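Local coordinates for protein octaprenyl Pyrophosphate Synthase (Helicobacter pylori, PDB 3TC1) that probably catalyses the stepwise condensation of isopentenyl diphosphate units onto an allylic diphosphate to build the C40 chain of octaprenyl diphosphate, at residues B[161-166]-B[195-200]; B[204-209]-B[267-272]; B[189-194]-B[277-282]. All blocks are in the same frame, centred on the assembly; numbering follows the deposited sequence.

Interaction 1 (B[161-166]-B[195-200]); sequences DKTAHF and AFQIID. With MG (magnesium ion), chain D.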
loop_
_atom_site.group_PDB
_atom_site.type_symbol
_atom_site.label_atom_id
_atom_site.label_comp_id
_atom_site.label_asym_id
_atom_site.label_seq_id
_atom_site.Cartn_x
_atom_site.Cartn_y
_atom_site.Cartn_z
ATOM N N ASP B 161 -13.590 9.056 -6.813
ATOM C CA ASP B 161 -12.550 8.577 -5.908
ATOM C C ASP B 161 -11.532 7.647 -6.551
ATOM O O ASP B 161 -10.328 7.806 -6.345
ATOM C CB ASP B 161 -13.170 7.868 -4.699
ATOM C CG ASP B 161 -13.737 8.836 -3.681
ATOM O OD1 ASP B 161 -13.386 10.032 -3.743
ATOM O OD2 ASP B 161 -14.516 8.404 -2.806
ATOM N N LYS B 162 -12.005 6.673 -7.326
ATOM C CA LYS B 162 -11.100 5.715 -7.959
ATOM C C LYS B 162 -10.382 6.171 -9.218
ATOM O O LYS B 162 -9.305 5.661 -9.528
ATOM C CB LYS B 162 -11.836 4.413 -8.286
ATOM C CG LYS B 162 -12.138 3.538 -7.091
ATOM C CD LYS B 162 -12.547 2.139 -7.535
ATOM C CE LYS B 162 -11.416 1.452 -8.293
ATOM N NZ LYS B 162 -11.810 0.112 -8.805
ATOM N N THR B 163 -10.958 7.122 -9.949
ATOM C CA THR B 163 -10.330 7.564 -11.187
ATOM C C THR B 163 -10.135 9.057 -11.414
ATOM O O THR B 163 -9.025 9.503 -11.693
ATOM C CB THR B 163 -11.109 7.028 -12.421
ATOM O OG1 THR B 163 -11.146 5.597 -12.385
ATOM C CG2 THR B 163 -10.442 7.478 -13.716
ATOM N N ALA B 164 -11.212 9.824 -11.313
ATOM C CA ALA B 164 -11.152 11.254 -11.597
ATOM C C ALA B 164 -10.201 12.105 -10.765
ATOM O O ALA B 164 -9.375 12.827 -11.320
ATOM C CB ALA B 164 -12.554 11.842 -11.544
ATOM N N HIS B 165 -10.323 12.036 -9.444
ATOM C CA HIS B 165 -9.479 12.837 -8.559
ATOM C C HIS B 165 -7.977 12.613 -8.677
ATOM O O HIS B 165 -7.197 13.534 -8.458
ATOM C CB HIS B 165 -9.920 12.649 -7.106
ATOM C CG HIS B 165 -11.202 13.351 -6.777
ATOM N ND1 HIS B 165 -11.340 14.720 -6.855
ATOM C CD2 HIS B 165 -12.408 12.871 -6.393
ATOM C CE1 HIS B 165 -12.578 15.054 -6.533
ATOM N NE2 HIS B 165 -13.247 13.952 -6.248
ATOM N N PHE B 166 -7.564 11.395 -9.007
ATOM C CA PHE B 166 -6.145 11.113 -9.156
ATOM C C PHE B 166 -5.597 11.851 -10.383
ATOM O O PHE B 166 -4.520 12.454 -10.330
ATOM C CB PHE B 166 -5.928 9.601 -9.269
ATOM C CG PHE B 166 -4.493 9.196 -9.450
ATOM C CD1 PHE B 166 -3.465 9.901 -8.828
ATOM C CD2 PHE B 166 -4.170 8.081 -10.213
ATOM C CE1 PHE B 166 -2.133 9.496 -8.966
ATOM C CE2 PHE B 166 -2.845 7.667 -10.355
ATOM C CZ PHE B 166 -1.825 8.379 -9.729
ATOM N N ALA B 195 -14.899 11.832 -17.816
ATOM C CA ALA B 195 -15.218 11.374 -19.166
ATOM C C ALA B 195 -14.474 10.073 -19.472
ATOM O O ALA B 195 -15.039 9.130 -20.031
ATOM C CB ALA B 195 -14.845 12.434 -20.181
ATOM N N PHE B 196 -13.203 10.033 -19.089
ATOM C CA PHE B 196 -12.366 8.866 -19.319
ATOM C C PHE B 196 -12.946 7.578 -18.734
ATOM O O PHE B 196 -12.985 6.554 -19.409
ATOM C CB PHE B 196 -10.970 9.088 -18.732
ATOM C CG PHE B 196 -10.085 7.879 -18.818
ATOM C CD1 PHE B 196 -9.504 7.508 -20.029
ATOM C CD2 PHE B 196 -9.867 7.081 -17.700
ATOM C CE1 PHE B 196 -8.723 6.357 -20.123
ATOM C CE2 PHE B 196 -9.086 5.927 -17.785
ATOM C CZ PHE B 196 -8.516 5.568 -19.000
ATOM N N GLN B 197 -13.392 7.623 -17.485
ATOM C CA GLN B 197 -13.935 6.424 -16.856
ATOM C C GLN B 197 -15.315 6.049 -17.387
ATOM O O GLN B 197 -15.675 4.872 -17.403
ATOM C CB GLN B 197 -13.993 6.586 -15.337
ATOM C CG GLN B 197 -14.311 5.286 -14.598
ATOM C CD GLN B 197 -13.336 4.171 -14.941
ATOM O OE1 GLN B 197 -12.123 4.317 -14.772
ATOM N NE2 GLN B 197 -13.861 3.052 -15.429
ATOM N N ILE B 198 -16.097 7.038 -17.806
ATOM C CA ILE B 198 -17.419 6.743 -18.351
ATOM C C ILE B 198 -17.228 5.995 -19.677
ATOM O O ILE B 198 -17.891 4.986 -19.932
ATOM C CB ILE B 198 -18.235 8.041 -18.574
ATOM C CG1 ILE B 198 -18.605 8.651 -17.218
ATOM C CG2 ILE B 198 -19.521 7.739 -19.349
ATOM C CD1 ILE B 198 -19.192 10.054 -17.317
ATOM N N ILE B 199 -16.299 6.478 -20.502
ATOM C CA ILE B 199 -16.013 5.844 -21.787
ATOM C C ILE B 199 -15.427 4.452 -21.555
ATOM O O ILE B 199 -15.667 3.519 -22.329
ATOM C CB ILE B 199 -15.011 6.681 -22.628
ATOM C CG1 ILE B 199 -15.660 8.001 -23.051
ATOM C CG2 ILE B 199 -14.544 5.884 -23.841
ATOM C CD1 ILE B 199 -16.945 7.840 -23.853
ATOM N N ASP B 200 -14.653 4.311 -20.488
ATOM C CA ASP B 200 -14.068 3.015 -20.189
ATOM C C ASP B 200 -15.180 2.038 -19.819
ATOM O O ASP B 200 -15.180 0.889 -20.259
ATOM C CB ASP B 200 -13.077 3.113 -19.042
ATOM C CG ASP B 200 -12.470 1.779 -18.710
ATOM O OD1 ASP B 200 -11.624 1.298 -19.496
ATOM O OD2 ASP B 200 -12.858 1.209 -17.672
HETATM MG MG MG D . -13.208 -0.989 -17.438
HETATM O O HOH W 1 -13.914 -1.143 -19.821
HETATM O O HOH W 2 -11.171 -1.664 -18.244
HETATM O O HOH W 3 -15.275 -0.503 -16.674
HETATM O O HOH W 4 -13.807 -3.204 -16.909
HETATM O O HOH W 5 -12.534 -0.466 -15.082
#
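Thr-163 lays its side chain across that of Gln-197 at about a right angle, the two overlapping on neighbouring helices of the all-alpha polyprenyl synthase fold. Gln-197 and Asp-200 belong to the FQxxDDxxD sequence characteristic of this family, whose second aspartate-rich motif consists here of Asp-200, Asp-201 and Asp-204. The hydroxyl of Thr-163 donates to the Gln-197 carbonyl, OG1 to OE1 2.9 Å, and comes in 35° above the carbonyl plane. Thr-163 CG2, anti to the backbone N, lies over Gln-197 CB and also reaches the edge of the Phe-196 ring, 4.0 Å from Phe-196 CD2. Thr-163 sits in a pi-type turn at 161-164 in its helix.

Gln-197 folds back at its second torsion (chi2 56°), which sets the amide between the two helices. With the carbonyl taken by Thr-163, the amide nitrogen serves the aspartates: NE2 bonds to Asp-201 OD1 and makes a weak bond to Asp-200 OD2 (3.1 Å, N-H...O angle 132°). Gln-197 is thus the second-shell residue, and Thr-163, one shell further out, helps to fix the rotation of its amide. Asp-200 binds magnesium through one oxygen, OD2 at 2.2 Å, and five waters complete the six-coordinate shell; one of them, 2.3 Å from the metal, also donates to Asp-200 OD1.

Interaction 2 (B[204-209]-B[267-272]); sequences DITQDA and GIIEET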
loop_
_atom_site.group_PDB
_atom_site.type_symbol
_atom_site.label_atom_id
_atom_site.label_comp_id
_atom_site.label_asym_id
_atom_site.label_seq_id
_atom_site.Cartn_x
_atom_site.Cartn_y
_atom_site.Cartn_z
ATOM N N ASP B 204 -16.739 -1.453 -22.079
ATOM C CA ASP B 204 -16.841 -2.789 -21.514
ATOM C C ASP B 204 -18.047 -3.498 -22.098
ATOM O O ASP B 204 -18.089 -4.730 -22.168
ATOM C CB ASP B 204 -17.018 -2.738 -19.996
ATOM C CG ASP B 204 -17.120 -4.133 -19.372
ATOM O OD1 ASP B 204 -16.137 -4.901 -19.445
ATOM O OD2 ASP B 204 -18.179 -4.468 -18.807
ATOM N N ILE B 205 -19.032 -2.719 -22.526
ATOM C CA ILE B 205 -20.254 -3.314 -23.052
ATOM C C ILE B 205 -20.625 -2.980 -24.483
ATOM O O ILE B 205 -21.704 -3.341 -24.946
ATOM C CB ILE B 205 -21.449 -2.984 -22.129
ATOM C CG1 ILE B 205 -21.537 -1.470 -21.883
ATOM C CG2 ILE B 205 -21.290 -3.721 -20.814
ATOM C CD1 ILE B 205 -22.192 -0.687 -23.006
ATOM N N THR B 206 -19.745 -2.293 -25.193
ATOM C CA THR B 206 -20.061 -1.969 -26.563
ATOM C C THR B 206 -18.813 -1.912 -27.412
ATOM O O THR B 206 -17.736 -1.513 -26.962
ATOM C CB THR B 206 -20.851 -0.645 -26.676
ATOM O OG1 THR B 206 -21.527 -0.609 -27.941
ATOM C CG2 THR B 206 -19.921 0.561 -26.555
ATOM N N GLN B 207 -18.978 -2.320 -28.660
ATOM C CA GLN B 207 -17.872 -2.370 -29.586
ATOM C C GLN B 207 -17.145 -1.096 -29.909
ATOM O O GLN B 207 -17.705 -0.014 -30.052
ATOM C CB GLN B 207 -18.294 -3.040 -30.892
ATOM C CG GLN B 207 -18.013 -4.528 -30.879
ATOM C CD GLN B 207 -16.621 -4.889 -31.384
ATOM O OE1 GLN B 207 -15.728 -4.045 -31.457
ATOM N NE2 GLN B 207 -16.436 -6.159 -31.729
ATOM N N ASP B 208 -15.847 -1.292 -30.031
ATOM C CA ASP B 208 -14.896 -0.269 -30.377
ATOM C C ASP B 208 -14.737 -0.495 -31.869
ATOM O O ASP B 208 -13.997 -1.370 -32.279
ATOM C CB ASP B 208 -13.611 -0.571 -29.641
ATOM C CG ASP B 208 -12.536 0.403 -29.950
ATOM O OD1 ASP B 208 -12.633 1.067 -31.006
ATOM O OD2 ASP B 208 -11.599 0.492 -29.133
ATOM N N ALA B 209 -15.431 0.271 -32.696
ATOM C CA ALA B 209 -15.315 0.037 -34.143
ATOM C C ALA B 209 -13.884 -0.196 -34.672
ATOM O O ALA B 209 -13.682 -0.912 -35.659
ATOM C CB ALA B 209 -15.959 1.207 -34.936
ATOM N N GLY B 267 -31.747 3.057 -26.175
ATOM C CA GLY B 267 -30.715 3.998 -26.581
ATOM C C GLY B 267 -29.730 4.347 -25.480
ATOM O O GLY B 267 -29.318 5.500 -25.340
ATOM N N ILE B 268 -29.337 3.346 -24.703
ATOM C CA ILE B 268 -28.418 3.562 -23.591
ATOM C C ILE B 268 -27.008 3.935 -24.036
ATOM O O ILE B 268 -26.327 4.712 -23.367
ATOM C CB ILE B 268 -28.360 2.304 -22.694
ATOM C CG1 ILE B 268 -29.768 1.963 -22.201
ATOM C CG2 ILE B 268 -27.422 2.531 -21.514
ATOM C CD1 ILE B 268 -30.465 3.104 -21.425
ATOM N N ILE B 269 -26.561 3.390 -25.165
ATOM C CA ILE B 269 -25.214 3.686 -25.627
ATOM C C ILE B 269 -25.046 5.179 -25.901
ATOM O O ILE B 269 -24.086 5.800 -25.437
ATOM C CB ILE B 269 -24.855 2.888 -26.904
ATOM C CG1 ILE B 269 -25.079 1.390 -26.674
ATOM C CG2 ILE B 269 -23.410 3.171 -27.304
ATOM C CD1 ILE B 269 -24.291 0.797 -25.530
ATOM N N GLU B 270 -25.979 5.761 -26.648
ATOM C CA GLU B 270 -25.888 7.184 -26.949
ATOM C C GLU B 270 -26.089 8.015 -25.685
ATOM O O GLU B 270 -25.441 9.041 -25.506
ATOM C CB GLU B 270 -26.920 7.591 -28.011
ATOM C CG GLU B 270 -27.048 9.106 -28.215
ATOM C CD GLU B 270 -25.866 9.734 -28.945
ATOM O OE1 GLU B 270 -24.706 9.484 -28.551
ATOM O OE2 GLU B 270 -26.107 10.491 -29.910
ATOM N N GLU B 271 -26.979 7.570 -24.803
ATOM C CA GLU B 271 -27.236 8.305 -23.571
ATOM C C GLU B 271 -25.982 8.340 -22.696
ATOM O O GLU B 271 -25.664 9.366 -22.088
ATOM C CB GLU B 271 -28.413 7.680 -22.802
ATOM C CG GLU B 271 -28.792 8.433 -21.526
ATOM C CD GLU B 271 -30.034 7.878 -20.840
ATOM O OE1 GLU B 271 -30.316 6.670 -20.982
ATOM O OE2 GLU B 271 -30.721 8.649 -20.136
ATOM N N THR B 272 -25.264 7.221 -22.647
ATOM C CA THR B 272 -24.042 7.126 -21.857
ATOM C C THR B 272 -22.970 8.019 -22.470
ATOM O O THR B 272 -22.277 8.769 -21.769
ATOM C CB THR B 272 -23.519 5.665 -21.815
ATOM O OG1 THR B 272 -24.493 4.821 -21.189
ATOM C CG2 THR B 272 -22.213 5.579 -21.027
#
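The delta methyl of Ile-269 carries this contact: its CD1 lies 3.6 Å from CD1 of Ile-205 and 3.9 Å from CB of Thr-206. The two isoleucine side chains run antiparallel alongside each other and meet through their terminal methyls, whereas Thr-206 and Ile-269 reach toward each other, tip to tip. Ile-205 holds CG1 in the crowded position between its backbone N and carbonyl carbon (chi1 53°), which carries the methyl across toward the other segment. This is the tight part, an apolar patch that Tyr-229, Phe-217 and Phe-263 extend around Ile-205.

The patch lies near the C-terminal end of helix 182-205. Asp-204, the last aspartate of the second DDxxD motif of this trans-prenyltransferase family, stands immediately before Ile-205, and its two carboxylate oxygens accept from the backbone N atoms of Ser-218 and Asp-219. The side chain of Ile-205 is about 9 Å from the bound magnesium. On the other segment, Gly-267 marks a change of helix: with positive phi it is the C-prime residue of a Schellman motif ending helix 253-265, and it also occupies the N-cap position of helix 268-286. One turn into that helix, Thr-272 OG1 bonds to Ile-268 O at 2.8 Å from above the carbonyl plane, sharing that oxygen with the backbone N of Thr-272.

At Thr-206, partly exposed and also touching Arg-305, the packing is looser, and past it the loop draws off from the other segment. Asp-208 and the exposed Ala-209 are poorly ordered, and Gln-207 OE1 makes a weak bond to Asp-208 N (3.1 Å). Glu-270 faces solvent, while Glu-271 turns to a salt bridge with Lys-235 NZ.

Interaction 3 (B[189-194]-B[277-282]); sequences GLNFGM and QVYSKK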
loop_
_atom_site.group_PDB
_atom_site.type_symbol
_atom_site.label_atom_id
_atom_site.label_comp_id
_atom_site.label_asym_id
_atom_site.label_seq_id
_atom_site.Cartn_x
_atom_site.Cartn_y
_atom_site.Cartn_z
ATOM N N GLY B 189 -8.235 18.246 -15.451
ATOM C CA GLY B 189 -7.981 16.880 -15.032
ATOM C C GLY B 189 -9.196 16.156 -14.480
ATOM O O GLY B 189 -9.433 14.997 -14.815
ATOM N N LEU B 190 -9.972 16.830 -13.634
ATOM C CA LEU B 190 -11.154 16.216 -13.032
ATOM C C LEU B 190 -12.200 15.830 -14.075
ATOM O O LEU B 190 -12.724 14.712 -14.065
ATOM C CB LEU B 190 -11.789 17.167 -12.014
ATOM C CG LEU B 190 -13.007 16.619 -11.265
ATOM C CD1 LEU B 190 -12.563 15.489 -10.339
ATOM C CD2 LEU B 190 -13.675 17.736 -10.465
ATOM N N ASN B 191 -12.515 16.759 -14.970
ATOM C CA ASN B 191 -13.505 16.481 -15.997
ATOM C C ASN B 191 -13.009 15.452 -17.014
ATOM O O ASN B 191 -13.777 14.607 -17.454
ATOM C CB ASN B 191 -13.929 17.785 -16.678
ATOM C CG ASN B 191 -14.754 18.673 -15.756
ATOM O OD1 ASN B 191 -14.241 19.616 -15.151
ATOM N ND2 ASN B 191 -16.035 18.358 -15.631
ATOM N N PHE B 192 -11.733 15.517 -17.382
ATOM C CA PHE B 192 -11.176 14.548 -18.322
ATOM C C PHE B 192 -11.269 13.162 -17.690
ATOM O O PHE B 192 -11.573 12.182 -18.366
ATOM C CB PHE B 192 -9.702 14.851 -18.624
ATOM C CG PHE B 192 -9.037 13.812 -19.493
ATOM C CD1 PHE B 192 -9.042 13.933 -20.882
ATOM C CD2 PHE B 192 -8.457 12.678 -18.926
ATOM C CE1 PHE B 192 -8.482 12.940 -21.692
ATOM C CE2 PHE B 192 -7.896 11.681 -19.729
ATOM C CZ PHE B 192 -7.910 11.814 -21.115
ATOM N N GLY B 193 -10.981 13.096 -16.389
ATOM C CA GLY B 193 -11.029 11.836 -15.666
ATOM C C GLY B 193 -12.428 11.249 -15.603
ATOM O O GLY B 193 -12.602 10.035 -15.697
ATOM N N MET B 194 -13.426 12.108 -15.432
ATOM C CA MET B 194 -14.815 11.657 -15.384
ATOM C C MET B 194 -15.198 11.087 -16.752
ATOM O O MET B 194 -15.748 9.991 -16.843
ATOM C CB MET B 194 -15.752 12.825 -15.026
ATOM C CG MET B 194 -15.604 13.346 -13.589
ATOM S SD MET B 194 -15.929 12.091 -12.322
ATOM C CE MET B 194 -17.719 12.141 -12.236
ATOM N N GLN B 277 -19.613 13.258 -22.933
ATOM C CA GLN B 277 -19.341 14.442 -23.746
ATOM C C GLN B 277 -19.490 15.729 -22.936
ATOM O O GLN B 277 -18.811 16.720 -23.207
ATOM C CB GLN B 277 -20.267 14.479 -24.970
ATOM C CG GLN B 277 -20.049 13.310 -25.931
ATOM C CD GLN B 277 -20.951 13.361 -27.156
ATOM O OE1 GLN B 277 -22.159 13.566 -27.044
ATOM N NE2 GLN B 277 -20.365 13.160 -28.331
ATOM N N VAL B 278 -20.380 15.721 -21.949
ATOM C CA VAL B 278 -20.562 16.899 -21.107
ATOM C C VAL B 278 -19.233 17.183 -20.416
ATOM O O VAL B 278 -18.746 18.310 -20.412
ATOM C CB VAL B 278 -21.645 16.673 -20.024
ATOM C CG1 VAL B 278 -21.666 17.848 -19.057
ATOM C CG2 VAL B 278 -23.011 16.508 -20.676
ATOM N N TYR B 279 -18.642 16.143 -19.839
ATOM C CA TYR B 279 -17.362 16.291 -19.159
ATOM C C TYR B 279 -16.246 16.655 -20.127
ATOM O O TYR B 279 -15.375 17.457 -19.805
ATOM C CB TYR B 279 -17.012 15.000 -18.426
ATOM C CG TYR B 279 -17.888 14.757 -17.228
ATOM C CD1 TYR B 279 -17.817 15.592 -16.112
ATOM C CD2 TYR B 279 -18.795 13.700 -17.206
ATOM C CE1 TYR B 279 -18.628 15.379 -15.003
ATOM C CE2 TYR B 279 -19.616 13.479 -16.100
ATOM C CZ TYR B 279 -19.525 14.325 -15.003
ATOM O OH TYR B 279 -20.332 14.125 -13.910
ATOM N N SER B 280 -16.270 16.062 -21.312
ATOM C CA SER B 280 -15.252 16.345 -22.313
ATOM C C SER B 280 -15.298 17.825 -22.680
ATOM O O SER B 280 -14.257 18.471 -22.828
ATOM C CB SER B 280 -15.484 15.488 -23.561
ATOM O OG SER B 280 -14.513 15.771 -24.554
ATOM N N LYS B 281 -16.511 18.351 -22.828
ATOM C CA LYS B 281 -16.704 19.757 -23.167
ATOM C C LYS B 281 -16.177 20.637 -22.039
ATOM O O LYS B 281 -15.509 21.641 -22.289
ATOM C CB LYS B 281 -18.188 20.058 -23.409
ATOM C CG LYS B 281 -18.773 19.374 -24.637
ATOM C CD LYS B 281 -20.216 19.800 -24.871
ATOM C CE LYS B 281 -20.842 19.047 -26.040
ATOM N NZ LYS B 281 -20.152 19.318 -27.329
ATOM N N LYS B 282 -16.472 20.254 -20.800
ATOM C CA LYS B 282 -16.006 21.012 -19.642
ATOM C C LYS B 282 -14.479 21.040 -19.611
ATOM O O LYS B 282 -13.880 22.074 -19.319
ATOM C CB LYS B 282 -16.565 20.407 -18.344
ATOM C CG LYS B 282 -18.065 20.637 -18.160
ATOM C CD LYS B 282 -18.643 19.906 -16.944
ATOM C CE LYS B 282 -18.166 20.506 -15.620
ATOM N NZ LYS B 282 -18.709 19.759 -14.441
#
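This is an antiparallel helix-helix contact in the all-alpha terpenoid-synthase fold, joining the middle of helix 182-205, upstream of its aspartate-rich motif, to helix 268-286 near the C terminus. The axes of the two segments pass 7.8 Å apart with 156° between their directions, and the backbones come closest at Asn-191 and Tyr-279, whose CA atoms are 5.0 Å apart. Such an approach brings side chains against main chain both ways: Tyr-279 CB lies 3.4 Å from Asn-191 O, and Asn-191 CB lies 3.5 Å from Tyr-279 O.

A CH-pi and Met-aromatic contact joins Met-194 to Tyr-279. Met-194 CB stands over the centre of one face of the Tyr-279 ring, 3.6 Å from the centroid and 11° off the normal. The methionine chain bends at chi2 and chi3, curling back so that SD stays above the same face at a longer 5.3 Å from the centroid. On its far side Met-194 meets Ala-164 and Glu-160 of helix 152-177, and the tyrosine also touches Ala-195 and Ile-198.

On the exposed side Lys-282 crosses the Asn-191 side chain at about a right angle; its CB lies over the face of the amide, 3.6 Å from Asn-191 CG, and the rest of the chain runs on past the edge of the group. Back at the tyrosine, the methionine's terminal methyl reaches the phenol, Met-194 CE lying 3.7 Å from Tyr-279 OH.

In the fold
From the N terminus, helix 152-177 supplies 161-166, the first half of interaction 1. Helix 182-205 then gives 189-194, which opens interaction 3, and directly after it 195-200, which closes interaction 1; these two contacts therefore cross. Interaction 2 opens at 204-209, toward the end of that helix, and closes at 267-272 after an excursion about half of which is helical. Helix 268-286 continues to 277-282 and closes interaction 3, so interaction 2 lies wholly within its span. Helix 182-205 takes part in all three, facing helix 152-177 and helix 268-286. Direct packing links them: Ala-164 meets Met-194, and Ile-198 touches both Tyr-279 and Thr-272.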